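Local structure of putative periplasmic protein (Salmonella enterica subsp. enterica serovar Typhimurium, 4J32) at residues 15-27 with 78-92. The protein is the periplasmic immunity protein Tai4, which binds the type VI secretion effector Tae4, a peptidoglycan hydrolase, and probably protects the cell from it. Numbering follows the deposited sequence.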
ATOM      1  N   LYS B  15      -8.517   8.283  -6.739  1.00 16.96           N
ATOM      2  CA  LYS B  15      -8.532   7.053  -5.944  1.00 17.39           C
ATOM      3  C   LYS B  15      -7.098   6.524  -5.742  1.00 16.78           C
ATOM      4  O   LYS B  15      -6.751   6.078  -4.657  1.00 16.76           O
ATOM      5  CB  LYS B  15      -9.423   6.006  -6.614  1.00 19.36           C
ATOM      6  CG  LYS B  15     -10.923   6.372  -6.562  1.00 22.09           C
ATOM      7  CD  LYS B  15     -11.741   5.592  -7.589  1.00 28.64           C
ATOM      8  CE  LYS B  15     -13.220   6.045  -7.564  1.00 30.95           C
ATOM      9  NZ  LYS B  15     -14.078   5.228  -8.465  1.00 36.78           N
ATOM     10  N   ASN B  16      -6.259   6.640  -6.765  1.00 16.81           N
ATOM     11  CA  ASN B  16      -4.850   6.207  -6.645  1.00 16.41           C
ATOM     12  C   ASN B  16      -4.102   7.069  -5.660  1.00 16.49           C
ATOM     13  O   ASN B  16      -3.303   6.558  -4.855  1.00 16.64           O
ATOM     14  CB  ASN B  16      -4.130   6.216  -8.002  1.00 16.72           C
ATOM     15  CG  ASN B  16      -4.642   5.161  -8.974  1.00 17.12           C
ATOM     16  OD1 ASN B  16      -5.428   4.279  -8.631  1.00 17.89           O
ATOM     17  ND2 ASN B  16      -4.193   5.262 -10.221  1.00 18.43           N
ATOM     18  N   TRP B  17      -4.346   8.392  -5.744  1.00 15.99           N
ATOM     19  CA  TRP B  17      -3.837   9.347  -4.771  1.00 16.20           C
ATOM     20  C   TRP B  17      -4.288   8.984  -3.363  1.00 16.19           C
ATOM     21  O   TRP B  17      -3.485   8.966  -2.437  1.00 15.31           O
ATOM     22  CB  TRP B  17      -4.252  10.802  -5.117  1.00 15.66           C
ATOM     23  CG  TRP B  17      -3.438  11.803  -4.325  1.00 17.47           C
ATOM     24  CD1 TRP B  17      -2.290  12.407  -4.733  1.00 17.65           C
ATOM     25  CD2 TRP B  17      -3.685  12.264  -2.992  1.00 17.73           C
ATOM     26  NE1 TRP B  17      -1.803  13.221  -3.748  1.00 16.52           N
ATOM     27  CE2 TRP B  17      -2.636  13.154  -2.661  1.00 17.42           C
ATOM     28  CE3 TRP B  17      -4.704  12.027  -2.048  1.00 18.24           C
ATOM     29  CZ2 TRP B  17      -2.562  13.818  -1.418  1.00 16.59           C
ATOM     30  CZ3 TRP B  17      -4.632  12.675  -0.813  1.00 17.17           C
ATOM     31  CH2 TRP B  17      -3.571  13.572  -0.506  1.00 18.29           C
ATOM     32  N   ALA B  18      -5.582   8.726  -3.195  1.00 15.83           N
ATOM     33  CA  ALA B  18      -6.109   8.395  -1.871  1.00 16.57           C
ATOM     34  C   ALA B  18      -5.344   7.203  -1.248  1.00 16.55           C
ATOM     35  O   ALA B  18      -4.915   7.255  -0.072  1.00 16.90           O
ATOM     36  CB  ALA B  18      -7.623   8.094  -1.976  1.00 16.57           C
ATOM     37  N   LEU B  19      -5.173   6.145  -2.028  1.00 16.44           N
ATOM     38  CA  LEU B  19      -4.503   4.952  -1.531  1.00 17.12           C
ATOM     39  C   LEU B  19      -3.031   5.220  -1.155  1.00 16.85           C
ATOM     40  O   LEU B  19      -2.599   4.887  -0.032  1.00 16.57           O
ATOM     41  CB  LEU B  19      -4.611   3.820  -2.555  1.00 17.13           C
ATOM     42  CG  LEU B  19      -3.845   2.529  -2.225  1.00 18.72           C
ATOM     43  CD1 LEU B  19      -4.249   1.964  -0.815  1.00 20.37           C
ATOM     44  CD2 LEU B  19      -4.122   1.514  -3.347  1.00 19.09           C
ATOM     45  N   SER B  20      -2.278   5.832  -2.074  1.00 16.96           N
ATOM     46  CA  SER B  20      -0.858   6.079  -1.813  0.60 17.34           C
ATOM     47  C   SER B  20      -0.658   7.055  -0.665  1.00 17.43           C
ATOM     48  O   SER B  20       0.241   6.845   0.158  1.00 17.91           O
ATOM     49  CB  SER B  20      -0.087   6.521  -3.067  0.60 18.15           C
ATOM     50  OG  SER B  20      -0.807   7.493  -3.789  0.60 17.32           O
ATOM     51  N   HIS B  21      -1.501   8.091  -0.585  1.00 17.80           N
ATOM     52  CA  HIS B  21      -1.415   9.035   0.524  1.00 17.41           C
ATOM     53  C   HIS B  21      -1.661   8.332   1.865  1.00 17.92           C
ATOM     54  O   HIS B  21      -0.938   8.567   2.838  1.00 17.31           O
ATOM     55  CB  HIS B  21      -2.392  10.200   0.345  1.00 17.26           C
ATOM     56  CG  HIS B  21      -2.348  11.181   1.469  1.00 17.57           C
ATOM     57  ND1 HIS B  21      -1.282  12.029   1.673  1.00 17.82           N
ATOM     58  CD2 HIS B  21      -3.229  11.432   2.464  1.00 18.98           C
ATOM     59  CE1 HIS B  21      -1.515  12.771   2.742  1.00 20.47           C
ATOM     60  NE2 HIS B  21      -2.681  12.411   3.252  1.00 20.43           N
ATOM     61  N   CYS B  22      -2.685   7.484   1.907  1.00 17.86           N
ATOM     62  CA  CYS B  22      -2.993   6.779   3.154  1.00 18.21           C
ATOM     63  C   CYS B  22      -1.812   5.894   3.582  1.00 17.99           C
ATOM     64  O   CYS B  22      -1.449   5.840   4.772  1.00 17.60           O
ATOM     65  CB  CYS B  22      -4.252   5.947   2.975  1.00 18.77           C
ATOM     66  SG  CYS B  22      -4.737   5.055   4.467  1.00 20.07           S
ATOM     67  N   LEU B  23      -1.197   5.229   2.609  1.00 17.54           N
ATOM     68  CA  LEU B  23      -0.025   4.380   2.911  1.00 18.30           C
ATOM     69  C   LEU B  23       1.131   5.236   3.460  1.00 19.38           C
ATOM     70  O   LEU B  23       1.821   4.834   4.411  1.00 20.49           O
ATOM     71  CB  LEU B  23       0.375   3.581   1.664  1.00 17.90           C
ATOM     72  CG  LEU B  23      -0.632   2.539   1.162  1.00 17.08           C
ATOM     73  CD1 LEU B  23      -0.201   1.969  -0.229  1.00 18.84           C
ATOM     74  CD2 LEU B  23      -0.813   1.394   2.217  1.00 18.55           C
ATOM     75  N   ALA B  24       1.303   6.440   2.902  1.00 18.91           N
ATOM     76  CA  ALA B  24       2.281   7.401   3.416  1.00 20.22           C
ATOM     77  C   ALA B  24       1.989   7.821   4.852  1.00 21.16           C
ATOM     78  O   ALA B  24       2.904   8.170   5.594  1.00 23.21           O
ATOM     79  CB  ALA B  24       2.333   8.648   2.526  1.00 20.08           C
ATOM     80  N   LEU B  25       0.707   7.846   5.227  1.00 20.00           N
ATOM     81  CA  LEU B  25       0.350   8.155   6.609  1.00 20.87           C
ATOM     82  C   LEU B  25       0.612   7.027   7.609  1.00 21.60           C
ATOM     83  O   LEU B  25       1.064   7.289   8.729  1.00 22.22           O
ATOM     84  CB  LEU B  25      -1.131   8.550   6.724  1.00 20.69           C
ATOM     85  CG  LEU B  25      -1.608   9.799   5.976  1.00 21.21           C
ATOM     86  CD1 LEU B  25      -3.121   9.995   6.200  1.00 21.81           C
ATOM     87  CD2 LEU B  25      -0.822  11.023   6.410  1.00 23.74           C
ATOM     88  N   VAL B  26       0.271   5.800   7.246  1.00 19.80           N
ATOM     89  CA  VAL B  26       0.228   4.713   8.230  1.00 21.75           C
ATOM     90  C   VAL B  26       1.572   4.042   8.530  1.00 22.98           C
ATOM     91  O   VAL B  26       1.761   3.505   9.613  1.00 24.76           O
ATOM     92  CB  VAL B  26      -0.850   3.627   7.913  1.00 21.16           C
ATOM     93  CG1 VAL B  26      -2.281   4.267   7.828  1.00 21.96           C
ATOM     94  CG2 VAL B  26      -0.521   2.862   6.636  1.00 19.14           C
ATOM     95  N   TYR B  27       2.488   4.075   7.575  1.00 23.31           N
ATOM     96  CA  TYR B  27       3.755   3.357   7.719  1.00 25.21           C
ATOM     97  C   TYR B  27       4.797   4.250   8.388  1.00 27.36           C
ATOM     98  O   TYR B  27       4.816   5.452   8.132  1.00 29.29           O
ATOM     99  CB  TYR B  27       4.253   2.947   6.336  1.00 24.23           C
ATOM    100  CG  TYR B  27       3.447   1.860   5.636  1.00 23.32           C
ATOM    101  CD1 TYR B  27       2.934   0.746   6.335  1.00 21.42           C
ATOM    102  CD2 TYR B  27       3.242   1.934   4.266  1.00 21.00           C
ATOM    103  CE1 TYR B  27       2.227  -0.262   5.654  1.00 21.22           C
ATOM    104  CE2 TYR B  27       2.561   0.938   3.573  1.00 22.31           C
ATOM    105  CZ  TYR B  27       2.040  -0.148   4.268  1.00 21.97           C
ATOM    106  OH  TYR B  27       1.381  -1.098   3.515  1.00 20.53           O
ATOM    107  N   ASN B  78      -1.695  -1.865   9.672  1.00 18.19           N
ATOM    108  CA  ASN B  78      -1.684  -0.532   9.083  1.00 19.02           C
ATOM    109  C   ASN B  78      -2.144  -0.580   7.624  1.00 17.74           C
ATOM    110  O   ASN B  78      -2.935   0.253   7.200  1.00 17.93           O
ATOM    111  CB  ASN B  78      -0.283   0.086   9.199  1.00 18.92           C
ATOM    112  CG  ASN B  78       0.040   0.477  10.618  1.00 22.14           C
ATOM    113  OD1 ASN B  78      -0.816   1.025  11.309  1.00 24.29           O
ATOM    114  ND2 ASN B  78       1.258   0.193  11.067  1.00 22.64           N
ATOM    115  N   THR B  79      -1.672  -1.590   6.896  1.00 17.60           N
ATOM    116  CA  THR B  79      -1.994  -1.728   5.464  1.00 16.54           C
ATOM    117  C   THR B  79      -3.520  -1.837   5.339  1.00 16.58           C
ATOM    118  O   THR B  79      -4.128  -1.263   4.442  1.00 16.68           O
ATOM    119  CB  THR B  79      -1.350  -2.997   4.870  1.00 17.02           C
ATOM    120  OG1 THR B  79       0.067  -2.999   5.103  1.00 17.11           O
ATOM    121  CG2 THR B  79      -1.592  -3.097   3.321  1.00 15.36           C
ATOM    122  N   MET B  80      -4.126  -2.591   6.258  1.00 16.65           N
ATOM    123  CA  MET B  80      -5.575  -2.819   6.259  1.00 17.41           C
ATOM    124  C   MET B  80      -6.400  -1.543   6.434  1.00 17.00           C
ATOM    125  O   MET B  80      -7.532  -1.425   5.899  1.00 16.92           O
ATOM    126  CB  MET B  80      -5.933  -3.801   7.374  1.00 17.34           C
ATOM    127  CG  MET B  80      -7.345  -4.288   7.281  1.00 19.27           C
ATOM    128  SD  MET B  80      -7.715  -5.543   8.539  1.00 20.42           S
ATOM    129  CE  MET B  80      -6.989  -6.994   7.760  1.00 21.33           C
ATOM    130  N   LYS B  81      -5.888  -0.608   7.236  1.00 17.86           N
ATOM    131  CA  LYS B  81      -6.582   0.674   7.441  1.00 17.93           C
ATOM    132  C   LYS B  81      -6.780   1.365   6.076  1.00 17.87           C
ATOM    133  O   LYS B  81      -7.866   1.902   5.793  1.00 18.09           O
ATOM    134  CB  LYS B  81      -5.793   1.565   8.416  1.00 18.06           C
ATOM    135  CG  LYS B  81      -5.625   0.921   9.795  1.00 18.29           C
ATOM    136  CD  LYS B  81      -4.624   1.655  10.673  1.00 20.95           C
ATOM    137  CE  LYS B  81      -4.283   0.771  11.881  1.00 22.48           C
ATOM    138  NZ  LYS B  81      -3.292   1.481  12.778  1.00 24.99           N
ATOM    139  N   CYS B  82      -5.750   1.307   5.228  1.00 17.32           N
ATOM    140  CA  CYS B  82      -5.805   1.990   3.927  1.00 17.84           C
ATOM    141  C   CYS B  82      -6.659   1.228   2.921  1.00 17.88           C
ATOM    142  O   CYS B  82      -7.324   1.834   2.069  1.00 17.42           O
ATOM    143  CB  CYS B  82      -4.400   2.224   3.396  1.00 16.78           C
ATOM    144  SG  CYS B  82      -3.506   3.351   4.436  1.00 20.63           S
ATOM    145  N   ILE B  83      -6.679  -0.100   3.037  1.00 16.80           N
ATOM    146  CA  ILE B  83      -7.549  -0.889   2.155  1.00 17.15           C
ATOM    147  C   ILE B  83      -9.027  -0.622   2.526  1.00 17.69           C
ATOM    148  O   ILE B  83      -9.870  -0.425   1.647  1.00 17.36           O
ATOM    149  CB  ILE B  83      -7.176  -2.405   2.171  1.00 17.30           C
ATOM    150  CG1 ILE B  83      -5.824  -2.595   1.434  1.00 18.55           C
ATOM    151  CG2 ILE B  83      -8.283  -3.249   1.480  1.00 18.84           C
ATOM    152  CD1 ILE B  83      -5.192  -3.929   1.562  1.00 22.14           C
ATOM    153  N   ASP B  84      -9.319  -0.564   3.819  1.00 17.33           N
ATOM    154  CA  ASP B  84     -10.682  -0.221   4.236  1.00 17.92           C
ATOM    155  C   ASP B  84     -11.011   1.207   3.763  1.00 17.83           C
ATOM    156  O   ASP B  84     -12.137   1.492   3.309  1.00 19.45           O
ATOM    157  CB  ASP B  84     -10.832  -0.333   5.760  1.00 18.10           C
ATOM    158  CG  ASP B  84     -10.910  -1.790   6.245  1.00 18.74           C
ATOM    159  OD1 ASP B  84     -11.048  -2.723   5.401  1.00 19.05           O
ATOM    160  OD2 ASP B  84     -10.895  -1.991   7.486  1.00 19.78           O
ATOM    161  N   PHE B  85     -10.051   2.103   3.927  1.00 17.15           N
ATOM    162  CA  PHE B  85     -10.247   3.516   3.532  1.00 17.97           C
ATOM    163  C   PHE B  85     -10.667   3.640   2.069  1.00 17.60           C
ATOM    164  O   PHE B  85     -11.589   4.389   1.757  1.00 18.66           O
ATOM    165  CB  PHE B  85      -8.954   4.299   3.769  1.00 18.02           C
ATOM    166  CG  PHE B  85      -8.923   5.682   3.121  1.00 17.19           C
ATOM    167  CD1 PHE B  85      -9.966   6.593   3.316  1.00 18.46           C
ATOM    168  CD2 PHE B  85      -7.808   6.078   2.359  1.00 18.32           C
ATOM    169  CE1 PHE B  85      -9.923   7.896   2.720  1.00 18.51           C
ATOM    170  CE2 PHE B  85      -7.747   7.376   1.780  1.00 17.81           C
ATOM    171  CZ  PHE B  85      -8.805   8.266   1.957  1.00 16.30           C
ATOM    172  N   ILE B  86     -10.010   2.905   1.166  1.00 17.42           N
ATOM    173  CA  ILE B  86     -10.288   3.128  -0.255  0.50 17.53           C
ATOM    174  C   ILE B  86     -11.661   2.604  -0.685  1.00 19.23           C
ATOM    175  O   ILE B  86     -12.127   2.920  -1.792  1.00 20.23           O
ATOM    176  CB  ILE B  86      -9.139   2.679  -1.187  0.50 16.42           C
ATOM    177  CG1 ILE B  86      -8.854   1.172  -1.045  0.50 16.24           C
ATOM    178  CG2 ILE B  86      -7.900   3.516  -0.899  0.50 15.88           C
ATOM    179  CD1 ILE B  86      -8.048   0.573  -2.212  0.50 17.56           C
ATOM    180  N   HIS B  87     -12.328   1.867   0.212  1.00 17.83           N
ATOM    181  CA  HIS B  87     -13.725   1.435   0.010  1.00 19.54           C
ATOM    182  C   HIS B  87     -14.752   2.377   0.650  1.00 20.31           C
ATOM    183  O   HIS B  87     -15.975   2.137   0.582  1.00 21.14           O
ATOM    184  CB  HIS B  87     -13.921   0.014   0.546  1.00 19.28           C
ATOM    185  CG  HIS B  87     -13.149  -1.019  -0.225  1.00 19.59           C
ATOM    186  ND1 HIS B  87     -11.834  -1.315   0.051  1.00 21.14           N
ATOM    187  CD2 HIS B  87     -13.510  -1.822  -1.256  1.00 23.19           C
ATOM    188  CE1 HIS B  87     -11.409  -2.247  -0.788  1.00 22.88           C
ATOM    189  NE2 HIS B  87     -12.407  -2.574  -1.591  1.00 22.69           N
ATOM    190  N   ASP B  88     -14.262   3.436   1.282  1.00 20.06           N
ATOM    191  CA  ASP B  88     -15.134   4.351   2.041  1.00 21.48           C
ATOM    192  C   ASP B  88     -16.132   5.072   1.128  1.00 22.51           C
ATOM    193  O   ASP B  88     -15.754   5.606   0.089  1.00 20.96           O
ATOM    194  CB  ASP B  88     -14.270   5.333   2.849  1.00 21.25           C
ATOM    195  CG  ASP B  88     -15.087   6.307   3.653  1.00 24.35           C
ATOM    196  OD1 ASP B  88     -15.420   7.351   3.078  1.00 25.72           O
ATOM    197  OD2 ASP B  88     -15.393   6.044   4.842  1.00 24.20           O
ATOM    198  N   ARG B  89     -17.404   5.051   1.522  1.00 24.25           N
ATOM    199  CA  ARG B  89     -18.474   5.649   0.728  1.00 27.25           C
ATOM    200  C   ARG B  89     -18.305   7.172   0.604  1.00 26.23           C
ATOM    201  O   ARG B  89     -18.502   7.723  -0.476  1.00 25.72           O
ATOM    202  CB  ARG B  89     -19.839   5.305   1.327  1.00 29.02           C
ATOM    203  CG  ARG B  89     -21.006   5.703   0.438  1.00 33.11           C
ATOM    204  CD  ARG B  89     -22.377   5.477   1.107  1.00 36.45           C
ATOM    205  NE  ARG B  89     -22.814   6.634   1.898  1.00 45.85           N
ATOM    206  CZ  ARG B  89     -23.143   7.830   1.395  1.00 49.71           C
ATOM    207  NH1 ARG B  89     -23.088   8.072   0.085  1.00 52.01           N
ATOM    208  NH2 ARG B  89     -23.513   8.805   2.215  1.00 52.27           N
ATOM    209  N   GLU B  90     -17.932   7.841   1.700  1.00 25.51           N
ATOM    210  CA  GLU B  90     -17.720   9.295   1.712  0.50 25.65           C
ATOM    211  C   GLU B  90     -16.637   9.716   0.705  1.00 23.85           C
ATOM    212  O   GLU B  90     -16.779  10.714  -0.011  1.00 23.47           O
ATOM    213  CB  GLU B  90     -17.372   9.769   3.139  0.50 25.78           C
ATOM    214  CG  GLU B  90     -17.064  11.264   3.273  0.50 26.83           C
ATOM    215  CD  GLU B  90     -16.637  11.708   4.680  0.50 27.72           C
ATOM    216  OE1 GLU B  90     -16.414  10.859   5.582  0.50 29.68           O
ATOM    217  OE2 GLU B  90     -16.526  12.933   4.879  0.50 28.32           O
ATOM    218  N   LEU B  91     -15.555   8.945   0.678  1.00 22.39           N
ATOM    219  CA  LEU B  91     -14.453   9.177  -0.253  1.00 19.99           C
ATOM    220  C   LEU B  91     -14.930   9.046  -1.695  1.00 20.31           C
ATOM    221  O   LEU B  91     -14.646   9.899  -2.547  1.00 18.93           O
ATOM    222  CB  LEU B  91     -13.318   8.182   0.003  1.00 19.90           C
ATOM    223  CG  LEU B  91     -12.181   8.170  -1.024  1.00 18.03           C
ATOM    224  CD1 LEU B  91     -11.400   9.499  -1.020  1.00 19.70           C
ATOM    225  CD2 LEU B  91     -11.210   6.948  -0.847  1.00 17.65           C
ATOM    226  N   ASN B  92     -15.657   7.971  -1.975  1.00 21.49           N
ATOM    227  CA  ASN B  92     -16.056   7.763  -3.331  0.50 22.23           C
ATOM    228  C   ASN B  92     -17.102   8.835  -3.781  1.00 23.31           C
ATOM    229  O   ASN B  92     -17.037   9.304  -4.919  1.00 23.22           O
ATOM    230  CB  ASN B  92     -16.346   6.266  -3.550  0.50 23.17           C
ATOM    231  CG  ASN B  92     -15.034   5.417  -3.567  0.50 22.74           C
ATOM    232  OD1 ASN B  92     -14.328   5.392  -4.577  0.50 26.06           O
ATOM    233  ND2 ASN B  92     -14.686   4.763  -2.429  0.50 22.36           N
TER
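Cys22 and Cys82 are joined by a disulfide, SG to SG 2.1 Å, that staples helix 10-26 to helix 78-86 midway along their contact. The two sulfurs are put there by different torsions: Cys22 has SG anti to its backbone N (chi1 -179°), whereas Cys82 keeps SG beside its own N, and the bridge twists with a chi3 of -85°. The Cys82 side chain is also a knob, seated among Leu19, Cys22, Leu23 and Val26.

Van der Waals packing continues from the bridge both ways. Toward the start of helix 10-26, Leu19 CB rests on Ile86 CG2, in one of two modelled conformers of the isoleucine. Phe85 slides its CD2 to 3.6 Å from Cys22 CB, with the Cys22 sulfur oblique to the ring, and its CE2 edge meets Ala18 O in the ring plane at 3.4 Å. Leu91 CD2 lies over one face of Phe85, toward the rim, and reaches Ala18 CB; Ile60 and Ala61 of helix 51-65 also pack on this ring. Beyond Leu91, the extended Lys15 chain crosses Asn92 at about a right angle, touching OD1 of one modelled conformer with its carbon CE. At the other end, Val26 CG1 sits 3.7 Å from Cys82 SG, and CG2 3.6 Å from Asn78 O.

One hydrogen bond joins the segments. Tyr27 OH donates to Thr79 OG1 (2.8 Å), which lies at the edge of the tyrosine ring; that same OG1 is hydrogen-bonded to Asp35 of the second subunit, linking the pair to the dimer interface.

With the helix segments running antiparallel at 152° and their axes 9.1 Å apart, this is a disulfide-locked antiparallel helix pair in the core of the all-helical Tai4 fold.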